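Local coordinates for ferredoxin CarAc (Pseudomonas resinovorans, PDB 1VCK), which shuttles electrons through its Rieske-type [2Fe-2S] cluster from the reductase CarAd to the terminal oxygenase CarAa of carbazole 1,9a-dioxygenase, at residues A[9-14]-A[32-37]; A[26-31]-A[43-48]; A[51-56]-A[63-68]. All coordinates share one frame; numbering follows the deposited sequence.

Interaction 1: residues A[9-14]-A[32-37]; sequences CAASDM and VYRVGD
V32 and M14 meet through the thioether end of the methionine: SD lies 4.4 Å from V32 CG1, and the methyl CE turns back to sit 3.5 Å from V32 O. The bend at the last torsion (chi3 90°) swings this methyl to the strand backbone, where it also nears the backbone N of R34. R34 brings the polar half of the contact. M14 CE rests 4.0 Å from R34 CB, and the arginine then runs out extended as far as NE, passing CD within 3.1 Å of M14 O. R34 NH1 ends between the carbonyls of A11 and M14, 2.7 Å from M14 O in a bent, weak hydrogen bond (116° at the hydrogen). A11 O is equally near NH1 and lies in the guanidinium plane, but the angle is too poor for a bond; this carbonyl accepts the backbone N-H of M14. The other two nitrogens are fastened within the turn that ends the strand. R34 NE gives a straight bond of 2.9 Å to G36 O, in plane with both groups, while NH2 makes a salt bridge to the anti lone pair of D37 OD1. These two in-plane bonds probably fix the rotation of the guanidinium, with NH1 turned to 9-14. The contact thus joins the 3-10 segment and loop that follow strand 5-10, which pairs with 99-103, to strand 27-35 of the neighbouring three-stranded sheet; F39 of strand 38-43 and R20 of strand 19-24 pack on M14 from the same sheet as R34.

Interaction 2: residues A[26-31]-A[43-48]; sequences GAAPLA and EDTCTH. With FES (Fe2/s2 (inorganic) cluster), chain C.
D44 and P29 are joined by a backbone hydrogen bond, D44 N to P29 O at 3.0 Å and nearly straight (168°), although the donor is tilted from the carbonyl plane. The same carbonyl accepts a second hydrogen bond, from a water 2.8 Å from P29 O, and that water accepts the N-H of T45, so a water bridge extends the direct bond. Next to it, L30 and E43 form an antiparallel non-hydrogen-bonded pair with diverging side chains; L30 CD2 still reaches E43 CA at 3.9 Å. D44 lays its CB against L30 C, and with CG anti to the backbone N (chi1 179°) it brings OD1 to 3.4 Å from A31 CB. The carboxylate is positioned by hydrogen bonds to the hydroxyls of S52 and S54, while the E43 carboxylate is held by the backbone N of G89. Further along, the chain leaves the sheet and becomes the first cluster-binding loop of the Rieske fold, the Cys-X-His of C46 to H48. C46 SG binds one iron at 2.3 Å, and H48 ND1 binds the other at 2.1 Å; C65 and H68 are the other protein ligands, one on each iron. H48 N also donates to C46 SG (3.4 Å). This N-H would probably draw electron density from the thiolate and help stabilise the reduced cluster, while the direct and water-mediated bonds to P29 O tie the root of the loop to strand 27-35.

Interaction 3: residues A[51-56]-A[63-68]; sequences ASLSEG and IECPFH. With FE (Fe (III) ion), chain B; FES (Fe2/s2 (inorganic) cluster), chain C; H2S (hydrosulfuric acid), chain D.
I63 holds CG1 anti to its backbone N (chi1 -180°), which brings CG1 to 3.9 Å from L53 CB, and L53 holds CG anti to its carbonyl carbon (chi1 -64°), which sends its CD2 to C65. The second torsion of the isoleucine then turns its terminal methyl to the 3-10 turn, where CD1 touches L53 O at 3.2 Å and lies near the carbonyl carbon of G56. L53 CD2 packs against the CB and CA of C65. Trimmed to an alanine, I63 would lose CG1 and CD1, which would probably open a gap against L53 CB and the turn and let the leucine shift. G56 presses its CA to 3.2 Å from E64 O in a CA-H...O contact, a closeness made possible by its lack of a side chain. The segment 63-68 leads out of a strand into the second cluster-binding loop of the Rieske fold, Cys-X-X-His, with C65 SG on one iron and H68 ND1 on the other at 2.2 Å; C46 and H48 are the other protein ligands. F67 N donates to C65 SG in a fairly straight bond (163°). P66 fits its ring against the turn, CG lying 3.4 Å from S52 O and close to E55 O. The F67 ring takes A51 CB at its edge, in plane, 3.4 Å from CD2, while P66 CB lies over one face near the rim. A51 CB also lies 3.9 Å from the sulfide S2, so this methyl touches both the phenylalanine edge and the cluster. E55, bent at its second torsion, binds a separate iron(III) ion through OE1.

Interactions 1 and 2 both use strand 27-35, at its two ends and on opposite sides of the chain's centre. All three contacts are partly buried, yet interaction 1 pairs a buried methionine with an arginine reaching an exposed turn, whereas interaction 2 depends on backbone bonds and a water, and interaction 3 is mostly apolar packing without a hydrogen bond between its segments. Interactions 2 and 3 share the cluster, each supplying one cysteine and one histidine, and D44 ties them together through L53 N and the S52 hydroxyl. Y33 links interaction 1 to interaction 3, its ring packing on I63 and L53, while R34, next in the chain, turns toward 9-14.

Interaction 1: residues A[9-14]-A[32-37]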
ATOM      1  N   CYS A   9      -9.990   4.953  -6.847  1.00 46.16           N
ATOM      2  CA  CYS A   9     -11.289   4.337  -7.083  1.00 45.16           C
ATOM      3  C   CYS A   9     -12.311   4.918  -6.120  1.00 44.59           C
ATOM      4  O   CYS A   9     -11.995   5.802  -5.327  1.00 44.20           O
ATOM      5  CB  CYS A   9     -11.209   2.826  -6.859  1.00 45.86           C
ATOM      6  SG  CYS A   9     -10.918   2.353  -5.130  1.00 46.36           S
ATOM      7  N   ALA A  10     -13.539   4.419  -6.196  1.00 44.60           N
ATOM      8  CA  ALA A  10     -14.590   4.871  -5.298  1.00 44.16           C
ATOM      9  C   ALA A  10     -14.408   4.082  -4.010  1.00 44.07           C
ATOM     10  O   ALA A  10     -14.222   2.866  -4.044  1.00 44.43           O
ATOM     11  CB  ALA A  10     -15.959   4.590  -5.900  1.00 44.75           C
ATOM     12  N   ALA A  11     -14.449   4.774  -2.876  1.00 43.27           N
ATOM     13  CA  ALA A  11     -14.278   4.124  -1.585  1.00 42.84           C
ATOM     14  C   ALA A  11     -15.167   2.891  -1.477  1.00 43.30           C
ATOM     15  O   ALA A  11     -14.745   1.850  -0.973  1.00 43.02           O
ATOM     16  CB  ALA A  11     -14.599   5.102  -0.462  1.00 42.36           C
ATOM     17  N   SER A  12     -16.397   3.012  -1.965  1.00 43.46           N
ATOM     18  CA  SER A  12     -17.354   1.913  -1.913  1.00 43.90           C
ATOM     19  C   SER A  12     -16.950   0.702  -2.752  1.00 43.75           C
ATOM     20  O   SER A  12     -17.520  -0.377  -2.596  1.00 43.65           O
ATOM     21  CB  SER A  12     -18.739   2.406  -2.345  1.00 43.98           C
ATOM     22  OG  SER A  12     -18.693   3.026  -3.619  1.00 44.74           O
ATOM     23  N   ASP A  13     -15.972   0.873  -3.639  1.00 44.09           N
ATOM     24  CA  ASP A  13     -15.523  -0.234  -4.479  1.00 44.46           C
ATOM     25  C   ASP A  13     -14.451  -1.087  -3.807  1.00 43.34           C
ATOM     26  O   ASP A  13     -14.064  -2.136  -4.326  1.00 42.48           O
ATOM     27  CB  ASP A  13     -15.004   0.282  -5.823  1.00 48.14           C
ATOM     28  CG  ASP A  13     -16.114   0.801  -6.714  1.00 51.50           C
ATOM     29  OD1 ASP A  13     -17.121   0.082  -6.888  1.00 52.96           O
ATOM     30  OD2 ASP A  13     -15.977   1.923  -7.248  1.00 54.74           O
ATOM     31  N   MET A  14     -13.968  -0.634  -2.656  1.00 41.09           N
ATOM     32  CA  MET A  14     -12.955  -1.378  -1.916  1.00 39.08           C
ATOM     33  C   MET A  14     -13.514  -1.921  -0.612  1.00 38.29           C
ATOM     34  O   MET A  14     -13.899  -1.157   0.273  1.00 38.13           O
ATOM     35  CB  MET A  14     -11.745  -0.497  -1.601  1.00 38.38           C
ATOM     36  CG  MET A  14     -10.687  -0.457  -2.685  1.00 38.37           C
ATOM     37  SD  MET A  14      -9.196   0.390  -2.120  1.00 35.06           S
ATOM     38  CE  MET A  14      -8.268  -0.972  -1.422  1.00 37.23           C
ATOM     39  N   VAL A  32      -2.551   0.497  -2.423  1.00 22.85           N
ATOM     40  CA  VAL A  32      -3.470   1.201  -1.542  1.00 24.86           C
ATOM     41  C   VAL A  32      -4.201   0.120  -0.762  1.00 24.89           C
ATOM     42  O   VAL A  32      -4.761  -0.807  -1.349  1.00 23.88           O
ATOM     43  CB  VAL A  32      -4.479   2.052  -2.342  1.00 25.07           C
ATOM     44  CG1 VAL A  32      -5.531   2.641  -1.403  1.00 27.28           C
ATOM     45  CG2 VAL A  32      -3.742   3.168  -3.071  1.00 26.26           C
ATOM     46  N   TYR A  33      -4.174   0.232   0.563  1.00 24.04           N
ATOM     47  CA  TYR A  33      -4.814  -0.754   1.421  1.00 24.34           C
ATOM     48  C   TYR A  33      -5.968  -0.152   2.194  1.00 26.13           C
ATOM     49  O   TYR A  33      -5.872   0.975   2.672  1.00 25.89           O
ATOM     50  CB  TYR A  33      -3.827  -1.311   2.450  1.00 22.78           C
ATOM     51  CG  TYR A  33      -2.424  -1.570   1.951  1.00 21.44           C
ATOM     52  CD1 TYR A  33      -1.507  -0.530   1.816  1.00 19.09           C
ATOM     53  CD2 TYR A  33      -2.002  -2.863   1.654  1.00 21.05           C
ATOM     54  CE1 TYR A  33      -0.198  -0.771   1.402  1.00 19.43           C
ATOM     55  CE2 TYR A  33      -0.700  -3.118   1.240  1.00 20.49           C
ATOM     56  CZ  TYR A  33       0.197  -2.072   1.117  1.00 19.76           C
ATOM     57  OH  TYR A  33       1.491  -2.333   0.728  1.00 19.47           O
ATOM     58  N   ARG A  34      -7.055  -0.905   2.319  1.00 25.71           N
ATOM     59  CA  ARG A  34      -8.187  -0.435   3.096  1.00 26.25           C
ATOM     60  C   ARG A  34      -8.250  -1.243   4.383  1.00 26.79           C
ATOM     61  O   ARG A  34      -8.524  -2.447   4.367  1.00 25.68           O
ATOM     62  CB  ARG A  34      -9.509  -0.581   2.342  1.00 27.19           C
ATOM     63  CG  ARG A  34     -10.693  -0.170   3.212  1.00 27.56           C
ATOM     64  CD  ARG A  34     -11.987  -0.002   2.440  1.00 29.74           C
ATOM     65  NE  ARG A  34     -13.055   0.456   3.325  1.00 29.65           N
ATOM     66  CZ  ARG A  34     -14.196   0.995   2.911  1.00 32.67           C
ATOM     67  NH1 ARG A  34     -14.429   1.148   1.613  1.00 30.12           N
ATOM     68  NH2 ARG A  34     -15.098   1.394   3.797  1.00 30.54           N
ATOM     69  N   VAL A  35      -7.975  -0.574   5.496  1.00 25.33           N
ATOM     70  CA  VAL A  35      -8.004  -1.207   6.805  1.00 26.47           C
ATOM     71  C   VAL A  35      -9.226  -0.626   7.500  1.00 26.38           C
ATOM     72  O   VAL A  35      -9.216   0.529   7.921  1.00 26.26           O
ATOM     73  CB  VAL A  35      -6.729  -0.867   7.606  1.00 26.22           C
ATOM     74  CG1 VAL A  35      -6.737  -1.588   8.941  1.00 25.53           C
ATOM     75  CG2 VAL A  35      -5.495  -1.256   6.796  1.00 26.90           C
ATOM     76  N   GLY A  36     -10.281  -1.428   7.614  1.00 27.42           N
ATOM     77  CA  GLY A  36     -11.503  -0.931   8.216  1.00 28.96           C
ATOM     78  C   GLY A  36     -12.016   0.113   7.243  1.00 29.49           C
ATOM     79  O   GLY A  36     -12.276  -0.199   6.078  1.00 29.24           O
ATOM     80  N   ASP A  37     -12.142   1.351   7.705  1.00 28.48           N
ATOM     81  CA  ASP A  37     -12.593   2.440   6.852  1.00 28.65           C
ATOM     82  C   ASP A  37     -11.435   3.396   6.582  1.00 27.91           C
ATOM     83  O   ASP A  37     -11.626   4.484   6.037  1.00 27.66           O
ATOM     84  CB  ASP A  37     -13.757   3.190   7.510  1.00 31.48           C
ATOM     85  CG  ASP A  37     -14.980   2.314   7.686  1.00 34.34           C
ATOM     86  OD1 ASP A  37     -15.397   1.678   6.694  1.00 35.04           O
ATOM     87  OD2 ASP A  37     -15.527   2.259   8.809  1.00 35.00           O
TER

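Interaction 2: residues A[26-31]-A[43-48]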
ATOM      1  N   GLY A  26       6.564   7.044 -14.931  1.00 42.11           N
ATOM      2  CA  GLY A  26       7.975   7.220 -14.646  1.00 41.62           C
ATOM      3  C   GLY A  26       8.404   6.758 -13.267  1.00 41.32           C
ATOM      4  O   GLY A  26       9.378   7.277 -12.711  1.00 41.93           O
ATOM      5  N   ALA A  27       7.695   5.780 -12.710  1.00 39.92           N
ATOM      6  CA  ALA A  27       8.030   5.270 -11.385  1.00 37.29           C
ATOM      7  C   ALA A  27       7.317   3.959 -11.062  1.00 35.47           C
ATOM      8  O   ALA A  27       6.357   3.574 -11.732  1.00 34.52           O
ATOM      9  CB  ALA A  27       7.692   6.319 -10.332  1.00 38.78           C
ATOM     10  N   ALA A  28       7.799   3.282 -10.023  1.00 33.37           N
ATOM     11  CA  ALA A  28       7.223   2.015  -9.585  1.00 31.77           C
ATOM     12  C   ALA A  28       5.804   2.236  -9.071  1.00 30.33           C
ATOM     13  O   ALA A  28       5.475   3.314  -8.579  1.00 29.89           O
ATOM     14  CB  ALA A  28       8.090   1.406  -8.490  1.00 33.36           C
ATOM     15  N   PRO A  29       4.946   1.209  -9.173  1.00 28.23           N
ATOM     16  CA  PRO A  29       3.562   1.319  -8.714  1.00 26.09           C
ATOM     17  C   PRO A  29       3.397   1.396  -7.197  1.00 24.00           C
ATOM     18  O   PRO A  29       4.320   1.106  -6.436  1.00 21.95           O
ATOM     19  CB  PRO A  29       2.910   0.075  -9.305  1.00 26.83           C
ATOM     20  CG  PRO A  29       4.019  -0.914  -9.276  1.00 29.71           C
ATOM     21  CD  PRO A  29       5.196  -0.116  -9.768  1.00 29.79           C
ATOM     22  N   LEU A  30       2.207   1.799  -6.777  1.00 23.61           N
ATOM     23  CA  LEU A  30       1.881   1.918  -5.361  1.00 23.68           C
ATOM     24  C   LEU A  30       0.807   0.908  -5.010  1.00 23.62           C
ATOM     25  O   LEU A  30       0.143   0.359  -5.892  1.00 23.78           O
ATOM     26  CB  LEU A  30       1.342   3.318  -5.054  1.00 24.48           C
ATOM     27  CG  LEU A  30       2.222   4.513  -5.406  1.00 24.38           C
ATOM     28  CD1 LEU A  30       1.504   5.803  -5.025  1.00 27.10           C
ATOM     29  CD2 LEU A  30       3.545   4.397  -4.672  1.00 24.85           C
ATOM     30  N   ALA A  31       0.640   0.666  -3.716  1.00 22.39           N
ATOM     31  CA  ALA A  31      -0.394  -0.237  -3.243  1.00 22.69           C
ATOM     32  C   ALA A  31      -1.234   0.573  -2.268  1.00 23.23           C
ATOM     33  O   ALA A  31      -0.694   1.281  -1.419  1.00 21.78           O
ATOM     34  CB  ALA A  31       0.221  -1.445  -2.542  1.00 23.28           C
ATOM     35  N   GLU A  43       4.737   1.951  -1.365  1.00 20.56           N
ATOM     36  CA  GLU A  43       5.248   1.499  -2.647  1.00 21.87           C
ATOM     37  C   GLU A  43       4.691   0.078  -2.699  1.00 21.34           C
ATOM     38  O   GLU A  43       4.561  -0.568  -1.660  1.00 19.68           O
ATOM     39  CB  GLU A  43       6.775   1.449  -2.629  1.00 24.97           C
ATOM     40  CG  GLU A  43       7.437   2.768  -2.266  1.00 31.32           C
ATOM     41  CD  GLU A  43       8.942   2.651  -2.160  1.00 36.04           C
ATOM     42  OE1 GLU A  43       9.432   1.968  -1.233  1.00 36.52           O
ATOM     43  OE2 GLU A  43       9.637   3.243  -3.012  1.00 41.92           O
ATOM     44  N   ASP A  44       4.346  -0.402  -3.885  1.00 21.05           N
ATOM     45  CA  ASP A  44       3.805  -1.748  -4.014  1.00 19.97           C
ATOM     46  C   ASP A  44       4.896  -2.813  -3.982  1.00 19.09           C
ATOM     47  O   ASP A  44       4.635  -3.967  -3.655  1.00 20.70           O
ATOM     48  CB  ASP A  44       3.025  -1.874  -5.322  1.00 21.22           C
ATOM     49  CG  ASP A  44       2.447  -3.262  -5.519  1.00 22.67           C
ATOM     50  OD1 ASP A  44       1.575  -3.654  -4.717  1.00 20.41           O
ATOM     51  OD2 ASP A  44       2.872  -3.961  -6.468  1.00 22.14           O
ATOM     52  N   THR A  45       6.121  -2.422  -4.309  1.00 18.36           N
ATOM     53  CA  THR A  45       7.226  -3.370  -4.348  1.00 18.65           C
ATOM     54  C   THR A  45       7.924  -3.573  -3.009  1.00 18.50           C
ATOM     55  O   THR A  45       8.327  -2.613  -2.347  1.00 18.75           O
ATOM     56  CB  THR A  45       8.276  -2.936  -5.394  1.00 18.22           C
ATOM     57  OG1 THR A  45       7.610  -2.593  -6.618  1.00 19.80           O
ATOM     58  CG2 THR A  45       9.267  -4.069  -5.662  1.00 18.68           C
ATOM     59  N   CYS A  46       8.065  -4.836  -2.615  1.00 17.19           N
ATOM     60  CA  CYS A  46       8.734  -5.178  -1.364  1.00 16.61           C
ATOM     61  C   CYS A  46      10.165  -4.659  -1.437  1.00 17.36           C
ATOM     62  O   CYS A  46      10.787  -4.683  -2.503  1.00 16.68           O
ATOM     63  CB  CYS A  46       8.748  -6.694  -1.171  1.00 15.95           C
ATOM     64  SG  CYS A  46       9.505  -7.234   0.379  1.00 17.03           S
ATOM     65  N   THR A  47      10.695  -4.195  -0.310  1.00 17.51           N
ATOM     66  CA  THR A  47      12.052  -3.666  -0.291  1.00 18.02           C
ATOM     67  C   THR A  47      13.101  -4.765  -0.183  1.00 17.80           C
ATOM     68  O   THR A  47      14.296  -4.510  -0.335  1.00 17.67           O
ATOM     69  CB  THR A  47      12.250  -2.684   0.878  1.00 17.05           C
ATOM     70  OG1 THR A  47      12.007  -3.359   2.119  1.00 17.10           O
ATOM     71  CG2 THR A  47      11.297  -1.509   0.745  1.00 18.35           C
ATOM     72  N   HIS A  48      12.651  -5.993   0.064  1.00 17.61           N
ATOM     73  CA  HIS A  48      13.564  -7.120   0.209  1.00 17.93           C
ATOM     74  C   HIS A  48      13.755  -7.917  -1.084  1.00 19.22           C
ATOM     75  O   HIS A  48      14.678  -8.722  -1.194  1.00 18.72           O
ATOM     76  CB  HIS A  48      13.060  -8.041   1.321  1.00 17.29           C
ATOM     77  CG  HIS A  48      13.921  -9.241   1.555  1.00 20.40           C
ATOM     78  ND1 HIS A  48      13.529 -10.517   1.207  1.00 19.81           N
ATOM     79  CD2 HIS A  48      15.149  -9.363   2.113  1.00 19.89           C
ATOM     80  CE1 HIS A  48      14.479 -11.373   1.543  1.00 20.32           C
ATOM     81  NE2 HIS A  48      15.472 -10.698   2.094  1.00 21.26           N
TER
HETATM   82 FE1  FES C 201       9.383  -9.557   0.253  1.00 18.14          FE
HETATM   83 FE2  FES C 201      11.561 -11.071   0.667  1.00 18.89          FE
HETATM   84  S1  FES C 201      10.166 -10.295   2.236  1.00 17.75           S
HETATM   85  S2  FES C 201      10.762 -10.379  -1.288  1.00 17.35           S
HETATM   86  O   HOH W   1       6.893   0.014  -5.964  1.00 24.99           O

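Interaction 3: residues A[51-56]-A[63-68]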
ATOM      1  N   ALA A  51       9.027  -8.316  -5.501  1.00 17.87           N
ATOM      2  CA  ALA A  51       7.752  -8.925  -5.166  1.00 17.36           C
ATOM      3  C   ALA A  51       6.676  -7.863  -4.984  1.00 17.33           C
ATOM      4  O   ALA A  51       6.945  -6.774  -4.464  1.00 15.55           O
ATOM      5  CB  ALA A  51       7.901  -9.748  -3.881  1.00 16.81           C
ATOM      6  N   SER A  52       5.461  -8.187  -5.413  1.00 17.78           N
ATOM      7  CA  SER A  52       4.339  -7.263  -5.301  1.00 19.64           C
ATOM      8  C   SER A  52       3.584  -7.458  -3.991  1.00 19.33           C
ATOM      9  O   SER A  52       3.026  -8.526  -3.734  1.00 19.24           O
ATOM     10  CB  SER A  52       3.376  -7.451  -6.474  1.00 20.37           C
ATOM     11  OG  SER A  52       2.221  -6.645  -6.298  1.00 24.77           O
ATOM     12  N   LEU A  53       3.566  -6.423  -3.160  1.00 18.31           N
ATOM     13  CA  LEU A  53       2.874  -6.509  -1.881  1.00 18.46           C
ATOM     14  C   LEU A  53       1.357  -6.603  -2.059  1.00 19.09           C
ATOM     15  O   LEU A  53       0.667  -7.184  -1.215  1.00 20.03           O
ATOM     16  CB  LEU A  53       3.241  -5.305  -1.004  1.00 16.50           C
ATOM     17  CG  LEU A  53       4.721  -5.248  -0.605  1.00 16.82           C
ATOM     18  CD1 LEU A  53       4.993  -3.971   0.201  1.00 16.67           C
ATOM     19  CD2 LEU A  53       5.075  -6.485   0.221  1.00 18.56           C
ATOM     20  N   SER A  54       0.833  -6.048  -3.150  1.00 18.96           N
ATOM     21  CA  SER A  54      -0.607  -6.122  -3.386  1.00 19.77           C
ATOM     22  C   SER A  54      -1.011  -7.560  -3.719  1.00 20.06           C
ATOM     23  O   SER A  54      -2.195  -7.880  -3.788  1.00 19.20           O
ATOM     24  CB  SER A  54      -1.036  -5.166  -4.508  1.00 22.05           C
ATOM     25  OG  SER A  54      -0.291  -5.369  -5.691  1.00 26.07           O
ATOM     26  N   GLU A  55      -0.019  -8.422  -3.926  1.00 19.04           N
ATOM     27  CA  GLU A  55      -0.278  -9.831  -4.205  1.00 20.27           C
ATOM     28  C   GLU A  55      -0.080 -10.611  -2.905  1.00 21.40           C
ATOM     29  O   GLU A  55      -0.202 -11.837  -2.870  1.00 21.97           O
ATOM     30  CB  GLU A  55       0.684 -10.362  -5.271  1.00 21.79           C
ATOM     31  CG  GLU A  55       0.365  -9.928  -6.698  1.00 22.22           C
ATOM     32  CD  GLU A  55      -0.869 -10.612  -7.257  1.00 20.82           C
ATOM     33  OE1 GLU A  55      -1.394 -11.536  -6.596  1.00 18.13           O
ATOM     34  OE2 GLU A  55      -1.307 -10.235  -8.362  1.00 21.55           O
ATOM     35  N   GLY A  56       0.226  -9.886  -1.836  1.00 19.62           N
ATOM     36  CA  GLY A  56       0.438 -10.516  -0.547  1.00 20.21           C
ATOM     37  C   GLY A  56      -0.835 -10.668   0.259  1.00 21.09           C
ATOM     38  O   GLY A  56      -1.939 -10.687  -0.293  1.00 21.52           O
ATOM     39  N   ILE A  63       0.954  -5.764   5.925  1.00 19.92           N
ATOM     40  CA  ILE A  63       0.935  -6.460   4.646  1.00 19.44           C
ATOM     41  C   ILE A  63       2.048  -7.502   4.646  1.00 20.08           C
ATOM     42  O   ILE A  63       3.213  -7.185   4.884  1.00 19.70           O
ATOM     43  CB  ILE A  63       1.120  -5.482   3.451  1.00 18.54           C
ATOM     44  CG1 ILE A  63       1.084  -6.260   2.129  1.00 17.60           C
ATOM     45  CG2 ILE A  63       2.428  -4.713   3.587  1.00 16.84           C
ATOM     46  CD1 ILE A  63      -0.261  -6.882   1.822  1.00 17.18           C
ATOM     47  N   GLU A  64       1.672  -8.755   4.410  1.00 19.05           N
ATOM     48  CA  GLU A  64       2.631  -9.846   4.371  1.00 19.08           C
ATOM     49  C   GLU A  64       3.060 -10.064   2.934  1.00 18.52           C
ATOM     50  O   GLU A  64       2.224 -10.271   2.054  1.00 18.39           O
ATOM     51  CB  GLU A  64       2.003 -11.136   4.890  1.00 20.68           C
ATOM     52  CG  GLU A  64       1.502 -11.068   6.313  1.00 26.77           C
ATOM     53  CD  GLU A  64       0.829 -12.360   6.730  1.00 31.63           C
ATOM     54  OE1 GLU A  64       1.504 -13.413   6.721  1.00 35.68           O
ATOM     55  OE2 GLU A  64      -0.371 -12.323   7.057  1.00 33.06           O
ATOM     56  N   CYS A  65       4.365 -10.023   2.704  1.00 17.99           N
ATOM     57  CA  CYS A  65       4.910 -10.226   1.372  1.00 18.37           C
ATOM     58  C   CYS A  65       4.642 -11.661   0.920  1.00 18.70           C
ATOM     59  O   CYS A  65       4.547 -12.576   1.739  1.00 17.41           O
ATOM     60  CB  CYS A  65       6.419  -9.964   1.388  1.00 16.71           C
ATOM     61  SG  CYS A  65       7.272 -10.197  -0.197  1.00 17.94           S
ATOM     62  N   PRO A  66       4.494 -11.869  -0.394  1.00 19.07           N
ATOM     63  CA  PRO A  66       4.245 -13.216  -0.912  1.00 17.70           C
ATOM     64  C   PRO A  66       5.416 -14.149  -0.608  1.00 17.42           C
ATOM     65  O   PRO A  66       5.298 -15.367  -0.740  1.00 17.92           O
ATOM     66  CB  PRO A  66       4.098 -12.981  -2.414  1.00 20.07           C
ATOM     67  CG  PRO A  66       3.508 -11.621  -2.482  1.00 22.17           C
ATOM     68  CD  PRO A  66       4.294 -10.856  -1.445  1.00 17.93           C
ATOM     69  N   PHE A  67       6.547 -13.579  -0.198  1.00 16.71           N
ATOM     70  CA  PHE A  67       7.732 -14.385   0.077  1.00 16.90           C
ATOM     71  C   PHE A  67       8.395 -14.197   1.435  1.00 18.74           C
ATOM     72  O   PHE A  67       8.169 -13.207   2.131  1.00 16.88           O
ATOM     73  CB  PHE A  67       8.800 -14.105  -0.981  1.00 16.38           C
ATOM     74  CG  PHE A  67       8.310 -14.242  -2.386  1.00 18.51           C
ATOM     75  CD1 PHE A  67       8.046 -15.496  -2.922  1.00 18.26           C
ATOM     76  CD2 PHE A  67       8.076 -13.114  -3.163  1.00 19.02           C
ATOM     77  CE1 PHE A  67       7.548 -15.628  -4.220  1.00 20.24           C
ATOM     78  CE2 PHE A  67       7.578 -13.229  -4.461  1.00 20.42           C
ATOM     79  CZ  PHE A  67       7.313 -14.494  -4.990  1.00 21.25           C
ATOM     80  N   HIS A  68       9.217 -15.188   1.781  1.00 18.38           N
ATOM     81  CA  HIS A  68      10.057 -15.182   2.974  1.00 19.33           C
ATOM     82  C   HIS A  68       9.453 -14.945   4.354  1.00 19.81           C
ATOM     83  O   HIS A  68      10.168 -15.027   5.352  1.00 20.36           O
ATOM     84  CB  HIS A  68      11.174 -14.155   2.752  1.00 20.04           C
ATOM     85  CG  HIS A  68      11.834 -14.267   1.412  1.00 22.12           C
ATOM     86  ND1 HIS A  68      12.006 -13.187   0.574  1.00 20.39           N
ATOM     87  CD2 HIS A  68      12.374 -15.331   0.771  1.00 21.48           C
ATOM     88  CE1 HIS A  68      12.625 -13.579  -0.526  1.00 21.62           C
ATOM     89  NE2 HIS A  68      12.860 -14.875  -0.432  1.00 22.92           N
TER
HETATM   90 FE    FE B 211      -2.703 -13.041  -6.899  1.00 24.85          FE
HETATM   91 FE1  FES C 201       9.383  -9.557   0.253  1.00 18.14          FE
HETATM   92 FE2  FES C 201      11.561 -11.071   0.667  1.00 18.89          FE
HETATM   93  S1  FES C 201      10.166 -10.295   2.236  1.00 17.75           S
HETATM   94  S2  FES C 201      10.762 -10.379  -1.288  1.00 17.35           S
HETATM   95  S   H2S D 212      -4.756 -11.155  -7.301  1.00 47.91           S